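Local coordinates for TOG array regulator of axonemal microtubules protein 1 (Mus musculus, PDB 5DN7) that promotes microtubule polymerization through its TOG domains, TOG 2 among them, takes part in ciliogenesis and is required for regulation of cilium length, at residues Asp177-Leu180 / Pro181-Ser184; Gly106-Ile109 / Ala110-Lys114; Lys124-Tyr127 / Met128-Phe131. All blocks are in the same frame, centred on the assembly; numbering follows the deposited sequence.

Contact 1. Residues Asp177-Leu180 / Pro181-Ser184; sequences DFDL and PKLS
Asp179 meets Pro181 and Lys182 at the start of helix 180-187, with CG anti to the backbone N (chi1 -173°), which puts Asp179 CG beside its own carbonyl carbon and against Lys182 CB. From the base outward, Asp179 CB lies 4.0 Å from Lys182 CB, and Asp179 CG presses closer to that same methylene, 3.5 Å from Lys182 CB. At the tip the oxygens divide. Asp179 OD1 accepts a weak but nearly straight capping bond from Lys182 N (3.4 Å, 165° at the hydrogen). Asp179 OD1 also touches Pro181 CD at 3.4 Å. Asp179 OD2 stands over the Lys182 aliphatic chain, and its 4.6 Å to Lys182 NZ is too long for a salt bridge, leaving at most a mild attraction. Asp179 holds the N-cap position, right before the helix, and the bond from Lys182 N caps it. The flanking apolar pair completes a hydrophobic staple: Phe178, just before the cap, brings CD1 to within 3.9 Å of Leu183 CD2, the two side chains meeting obliquely. Helical bonding begins with Leu183 N to Asp179 O at 2.9 Å, the donor lying in the carbonyl plane. Asp179 N bonds Gln141 OE1, while Phe178 and Leu183 both rest on Leu170 of helix 156-172.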
loop_
_atom_site.group_PDB
_atom_site.type_symbol
_atom_site.label_atom_id
_atom_site.label_comp_id
_atom_site.label_asym_id
_atom_site.label_seq_id
_atom_site.Cartn_x
_atom_site.Cartn_y
_atom_site.Cartn_z
ATOM N N ASP A 177 15.049 1.028 -10.131
ATOM C CA ASP A 177 13.855 0.184 -10.148
ATOM C C ASP A 177 12.601 0.994 -10.509
ATOM O O ASP A 177 11.535 0.434 -10.719
ATOM C CB ASP A 177 13.646 -0.498 -8.794
ATOM C CG ASP A 177 14.642 -1.609 -8.540
ATOM O OD1 ASP A 177 15.542 -1.782 -9.386
ATOM O OD2 ASP A 177 14.534 -2.286 -7.482
ATOM N N PHE A 178 12.745 2.310 -10.578
ATOM C CA PHE A 178 11.611 3.197 -10.801
ATOM C C PHE A 178 11.741 4.004 -12.080
ATOM O O PHE A 178 12.845 4.391 -12.490
ATOM C CB PHE A 178 11.444 4.183 -9.631
ATOM C CG PHE A 178 11.168 3.528 -8.327
ATOM C CD1 PHE A 178 9.882 3.115 -8.001
ATOM C CD2 PHE A 178 12.200 3.294 -7.429
ATOM C CE1 PHE A 178 9.627 2.499 -6.791
ATOM C CE2 PHE A 178 11.947 2.687 -6.208
ATOM C CZ PHE A 178 10.664 2.283 -5.888
ATOM N N ASP A 179 10.595 4.272 -12.688
ATOM C CA ASP A 179 10.476 5.295 -13.722
ATOM C C ASP A 179 10.131 6.599 -13.002
ATOM O O ASP A 179 8.954 6.896 -12.751
ATOM C CB ASP A 179 9.406 4.912 -14.746
ATOM C CG ASP A 179 9.360 5.856 -15.931
ATOM O OD1 ASP A 179 9.799 7.020 -15.815
ATOM O OD2 ASP A 179 8.871 5.420 -16.999
ATOM N N LEU A 180 11.158 7.358 -12.639
ATOM C CA LEU A 180 10.951 8.488 -11.751
ATOM C C LEU A 180 10.164 9.668 -12.358
ATOM O O LEU A 180 9.396 10.295 -11.636
ATOM C CB LEU A 180 12.295 8.978 -11.204
ATOM C CG LEU A 180 13.089 7.986 -10.361
ATOM C CD1 LEU A 180 14.430 8.586 -10.086
ATOM C CD2 LEU A 180 12.375 7.633 -9.049
ATOM N N PRO A 181 10.368 9.992 -13.656
ATOM C CA PRO A 181 9.477 10.987 -14.282
ATOM C C PRO A 181 8.006 10.590 -14.208
ATOM O O PRO A 181 7.145 11.388 -13.821
ATOM C CB PRO A 181 9.946 11.016 -15.747
ATOM C CG PRO A 181 11.396 10.679 -15.668
ATOM C CD PRO A 181 11.532 9.686 -14.521
ATOM N N LYS A 182 7.730 9.345 -14.568
ATOM C CA LYS A 182 6.367 8.861 -14.566
ATOM C C LYS A 182 5.809 9.009 -13.166
ATOM O O LYS A 182 4.726 9.553 -12.970
ATOM C CB LYS A 182 6.300 7.405 -15.033
ATOM C CG LYS A 182 4.876 6.864 -15.154
ATOM C CD LYS A 182 4.847 5.471 -15.803
ATOM C CE LYS A 182 5.368 4.394 -14.843
ATOM N NZ LYS A 182 5.328 3.014 -15.445
ATOM N N LEU A 183 6.600 8.557 -12.199
ATOM C CA LEU A 183 6.228 8.577 -10.801
ATOM C C LEU A 183 5.885 10.000 -10.364
ATOM O O LEU A 183 4.822 10.237 -9.795
ATOM C CB LEU A 183 7.361 7.987 -9.956
ATOM C CG LEU A 183 7.024 7.395 -8.597
ATOM C CD1 LEU A 183 5.805 6.489 -8.674
ATOM C CD2 LEU A 183 8.234 6.611 -8.081
ATOM N N SER A 184 6.753 10.958 -10.661
ATOM C CA SER A 184 6.496 12.317 -10.209
ATOM C C SER A 184 5.270 12.940 -10.892
ATOM O O SER A 184 4.577 13.763 -10.285
ATOM C CB SER A 184 7.714 13.199 -10.433
ATOM O OG SER A 184 8.056 13.247 -11.796
#

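Contact 2. Residues Gly106-Ile109 / Ala110-Lys114; sequences GPVI and AASVK
Ile109 and Val113, one turn apart on helix 105-114, bring their CG2 methyls to 4.1 Å, the side chains meeting at a slant. Both residues are buried, and the pair makes one apolar contact between successive turns. In Ile109 the CG2 branch does the touching: it lies beside the carbonyl carbon, whereas CG1 is anti to it (chi1 -79°) and takes the longer arm off in another direction. Val113 CG2 also comes to 3.2 Å from Ile109 O, alongside the backbone bond from Val113 N to that oxygen.

Ala110, the second residue with much surface taken up here, contributes chiefly through its backbone. Ala110 N donates to Gly106 O at 2.9 Å, and Ala110 CB sits 3.6 Å from that oxygen.

At Val108 the carbonyl oxygen takes two bonds, from Ser112 N and from Ser112 OG, each 2.9 Å from Val108 O and reaching it from opposite faces of the carbonyl plane. Two donors thus grip Val108 O; the OG bond satisfies the hydroxyl of buried Ser112 within its own helix and is consistent with its chi1 of -59°.

In the surrounding HEAT solenoid, Val108 and Ser112 lean on Ile130 of helix 121-138, Ile109 and Val113 on Leu146 and Leu147 of helix 140-148, and Pro107 and Ala111 on Ile68 and Tyr72 of helix 61-74.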
loop_
_atom_site.group_PDB
_atom_site.type_symbol
_atom_site.label_atom_id
_atom_site.label_comp_id
_atom_site.label_asym_id
_atom_site.label_seq_id
_atom_site.Cartn_x
_atom_site.Cartn_y
_atom_site.Cartn_z
ATOM N N GLY A 106 -3.969 -7.933 -8.583
ATOM C CA GLY A 106 -5.116 -7.040 -8.630
ATOM C C GLY A 106 -6.042 -7.154 -7.435
ATOM O O GLY A 106 -6.284 -6.159 -6.739
ATOM N N PRO A 107 -6.599 -8.360 -7.214
ATOM C CA PRO A 107 -7.402 -8.668 -6.030
ATOM C C PRO A 107 -6.702 -8.340 -4.702
ATOM O O PRO A 107 -7.319 -7.718 -3.841
ATOM C CB PRO A 107 -7.638 -10.177 -6.162
ATOM C CG PRO A 107 -7.673 -10.412 -7.602
ATOM C CD PRO A 107 -6.676 -9.443 -8.212
ATOM N N VAL A 108 -5.449 -8.746 -4.531
ATOM C CA VAL A 108 -4.771 -8.489 -3.264
ATOM C C VAL A 108 -4.624 -6.977 -3.067
ATOM O O VAL A 108 -4.833 -6.468 -1.964
ATOM C CB VAL A 108 -3.398 -9.197 -3.177
ATOM C CG1 VAL A 108 -2.621 -8.745 -1.921
ATOM C CG2 VAL A 108 -3.583 -10.703 -3.145
ATOM N N ILE A 109 -4.310 -6.244 -4.135
ATOM C CA ILE A 109 -4.197 -4.789 -3.994
ATOM C C ILE A 109 -5.563 -4.120 -3.715
ATOM O O ILE A 109 -5.629 -3.184 -2.928
ATOM C CB ILE A 109 -3.517 -4.139 -5.230
ATOM C CG1 ILE A 109 -2.003 -4.331 -5.142
ATOM C CG2 ILE A 109 -3.805 -2.640 -5.296
ATOM C CD1 ILE A 109 -1.202 -3.617 -6.257
ATOM N N ALA A 110 -6.651 -4.604 -4.316
ATOM C CA ALA A 110 -7.960 -4.014 -4.024
ATOM C C ALA A 110 -8.301 -4.245 -2.545
ATOM O O ALA A 110 -8.736 -3.311 -1.809
ATOM C CB ALA A 110 -9.033 -4.599 -4.923
ATOM N N ALA A 111 -8.059 -5.483 -2.108
ATOM C CA ALA A 111 -8.266 -5.844 -0.705
ATOM C C ALA A 111 -7.461 -4.933 0.214
ATOM O O ALA A 111 -7.962 -4.456 1.230
ATOM C CB ALA A 111 -7.905 -7.302 -0.458
ATOM N N SER A 112 -6.222 -4.659 -0.151
ATOM C CA SER A 112 -5.378 -3.851 0.714
ATOM C C SER A 112 -5.761 -2.366 0.703
ATOM O O SER A 112 -5.644 -1.668 1.725
ATOM C CB SER A 112 -3.923 -4.039 0.319
ATOM O OG SER A 112 -3.584 -5.416 0.441
ATOM N N VAL A 113 -6.235 -1.879 -0.434
ATOM C CA VAL A 113 -6.640 -0.490 -0.517
ATOM C C VAL A 113 -7.896 -0.253 0.336
ATOM O O VAL A 113 -8.019 0.798 0.991
ATOM C CB VAL A 113 -6.903 -0.048 -1.981
ATOM C CG1 VAL A 113 -7.572 1.332 -2.005
ATOM C CG2 VAL A 113 -5.601 -0.024 -2.768
ATOM N N LYS A 114 -8.819 -1.219 0.336
ATOM C CA LYS A 114 -10.009 -1.103 1.182
ATOM C C LYS A 114 -9.715 -0.693 2.642
ATOM O O LYS A 114 -10.403 0.167 3.191
ATOM C CB LYS A 114 -10.789 -2.417 1.185
ATOM C CG LYS A 114 -12.048 -2.346 2.034
ATOM C CD LYS A 114 -12.750 -3.691 2.143
ATOM C CE LYS A 114 -13.294 -4.149 0.807
ATOM N NZ LYS A 114 -13.997 -5.455 0.911
#

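Contact 3. Residues Lys124-Tyr127 / Met128-Phe131; sequences KQEY and MKIF
Two turns of helix 121-138, part of the predicted HEAT repeat 6, carry a salt bridge between Glu126 and Lys129 and a Met-aromatic contact between Tyr127 and Met128. Glu126 and Lys129 run side by side, pointing the same way. Lys129 is extended beyond CG, while Glu126 bends at chi2 (-57°), which folds its carboxylate back toward the lysine. Lys129 NZ then donates to Glu126 OE2 at 3.0 Å, coming from above the carboxylate plane, and Lys129 CD passes 3.7 Å from Glu126 OE1. Replacing Glu126 by an alanine removes the carboxylate, and is likely to leave Lys129 NZ without its charged mate and open a gap beside His84, Leu87 and Gln88 of helix 80-97.

Tyr127 has CG in the crowded position between backbone N and carbonyl carbon (chi1 67°), which lays one ring face against Lys124 CA, 3.4 Å above the Tyr127 ring plane and offset toward the rim. Met128 brings SD to 3.8 Å from Tyr127 CE1; the sulfur lies 5.0 Å from the Tyr127 ring centroid, in an oblique approach. Helix 121-138 is one helix of the HEAT solenoid, and the phenol reaches on to helix 156-172, where Tyr127 OH is hydrogen-bonded to Glu161 OE1. Met128 CG also lies 4.0 Å from Lys124 CG, the two side chains side by side and pointing the same way.

Phe131 adds its CD2, 4.3 Å from Tyr127 CD1. That same Phe131 CD2 comes to 3.2 Å from Tyr127 O, which also accepts a nearly straight bond from Phe131 N (174°).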
loop_
_atom_site.group_PDB
_atom_site.type_symbol
_atom_site.label_atom_id
_atom_site.label_comp_id
_atom_site.label_asym_id
_atom_site.label_seq_id
_atom_site.Cartn_x
_atom_site.Cartn_y
_atom_site.Cartn_z
ATOM N N LYS A 124 -2.531 -0.760 9.828
ATOM C CA LYS A 124 -1.406 -0.260 9.045
ATOM C C LYS A 124 -0.171 -1.185 9.108
ATOM O O LYS A 124 0.509 -1.379 8.094
ATOM C CB LYS A 124 -1.037 1.150 9.504
ATOM C CG LYS A 124 0.152 1.724 8.764
ATOM C CD LYS A 124 0.350 3.203 9.066
ATOM C CE LYS A 124 1.724 3.649 8.565
ATOM N NZ LYS A 124 2.166 4.991 9.108
ATOM N N GLN A 125 0.101 -1.776 10.271
ATOM C CA GLN A 125 1.162 -2.784 10.377
ATOM C C GLN A 125 0.935 -3.895 9.348
ATOM O O GLN A 125 1.832 -4.237 8.539
ATOM C CB GLN A 125 1.220 -3.404 11.774
ATOM C CG GLN A 125 2.029 -2.633 12.782
ATOM C CD GLN A 125 1.904 -3.207 14.186
ATOM O OE1 GLN A 125 1.145 -4.157 14.418
ATOM N NE2 GLN A 125 2.625 -2.614 15.137
ATOM N N GLU A 126 -0.276 -4.453 9.381
ATOM C CA GLU A 126 -0.519 -5.556 8.454
ATOM C C GLU A 126 -0.521 -5.134 6.974
ATOM O O GLU A 126 0.067 -5.834 6.124
ATOM C CB GLU A 126 -1.825 -6.265 8.806
ATOM C CG GLU A 126 -1.783 -6.873 10.206
ATOM C CD GLU A 126 -0.633 -7.857 10.376
ATOM O OE1 GLU A 126 -0.283 -8.554 9.396
ATOM O OE2 GLU A 126 -0.067 -7.939 11.490
ATOM N N TYR A 127 -1.134 -4.004 6.631
ATOM C CA TYR A 127 -1.153 -3.729 5.198
ATOM C C TYR A 127 0.216 -3.262 4.685
ATOM O O TYR A 127 0.541 -3.494 3.517
ATOM C CB TYR A 127 -2.275 -2.756 4.797
ATOM C CG TYR A 127 -2.244 -1.315 5.245
ATOM C CD1 TYR A 127 -1.241 -0.438 4.831
ATOM C CD2 TYR A 127 -3.304 -0.796 5.999
ATOM C CE1 TYR A 127 -1.262 0.903 5.213
ATOM C CE2 TYR A 127 -3.336 0.531 6.380
ATOM C CZ TYR A 127 -2.321 1.377 5.987
ATOM O OH TYR A 127 -2.373 2.694 6.379
ATOM N N MET A 128 1.033 -2.656 5.537
ATOM C CA MET A 128 2.396 -2.329 5.118
ATOM C C MET A 128 3.195 -3.617 4.868
ATOM O O MET A 128 3.968 -3.712 3.866
ATOM C CB MET A 128 3.111 -1.451 6.153
ATOM C CG MET A 128 2.656 0.018 6.205
ATOM S SD MET A 128 2.512 0.814 4.569
ATOM C CE MET A 128 4.142 0.526 3.848
ATOM N N LYS A 129 3.012 -4.606 5.752
ATOM C CA LYS A 129 3.634 -5.916 5.474
ATOM C C LYS A 129 3.226 -6.443 4.100
ATOM O O LYS A 129 4.082 -6.849 3.268
ATOM C CB LYS A 129 3.264 -6.949 6.542
ATOM C CG LYS A 129 3.965 -6.756 7.886
ATOM C CD LYS A 129 3.269 -7.613 8.939
ATOM C CE LYS A 129 3.915 -7.467 10.293
ATOM N NZ LYS A 129 2.962 -7.938 11.338
ATOM N N ILE A 130 1.917 -6.409 3.840
ATOM C CA ILE A 130 1.439 -6.909 2.549
ATOM C C ILE A 130 2.057 -6.159 1.358
ATOM O O ILE A 130 2.623 -6.785 0.455
ATOM C CB ILE A 130 -0.090 -6.855 2.458
ATOM C CG1 ILE A 130 -0.686 -7.874 3.423
ATOM C CG2 ILE A 130 -0.539 -7.219 1.065
ATOM C CD1 ILE A 130 -2.066 -7.530 3.896
ATOM N N PHE A 131 1.966 -4.831 1.346
ATOM C CA PHE A 131 2.496 -4.072 0.213
ATOM C C PHE A 131 4.013 -4.283 0.001
ATOM O O PHE A 131 4.462 -4.327 -1.144
ATOM C CB PHE A 131 2.190 -2.572 0.365
ATOM C CG PHE A 131 0.786 -2.191 -0.040
ATOM C CD1 PHE A 131 0.385 -2.292 -1.360
ATOM C CD2 PHE A 131 -0.133 -1.736 0.902
ATOM C CE1 PHE A 131 -0.905 -1.953 -1.740
ATOM C CE2 PHE A 131 -1.427 -1.383 0.523
ATOM C CZ PHE A 131 -1.813 -1.498 -0.807
#

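In the fold
Read from the N terminus, contact 2 comes first, then contact 3, then contact 1. Each is a continuous run of chain, so none closes a long loop, and they follow in series without nesting or crossing. Contacts 2 and 3 lie on consecutive helices of predicted HEAT repeat 6, their centres about 12 Å apart, and they touch: Ser112 CB is 3.5 Å from Phe131 CZ, and Val108 CG1 is 3.9 Å from Ile130 CG2. These contacts join helix 105-114 to helix 121-138. Contact 1, at the start of predicted HEAT repeat 8, stands apart, its nearest atoms about 10 Å from contact 3. Helix 156-172 lies between, touching residues of both.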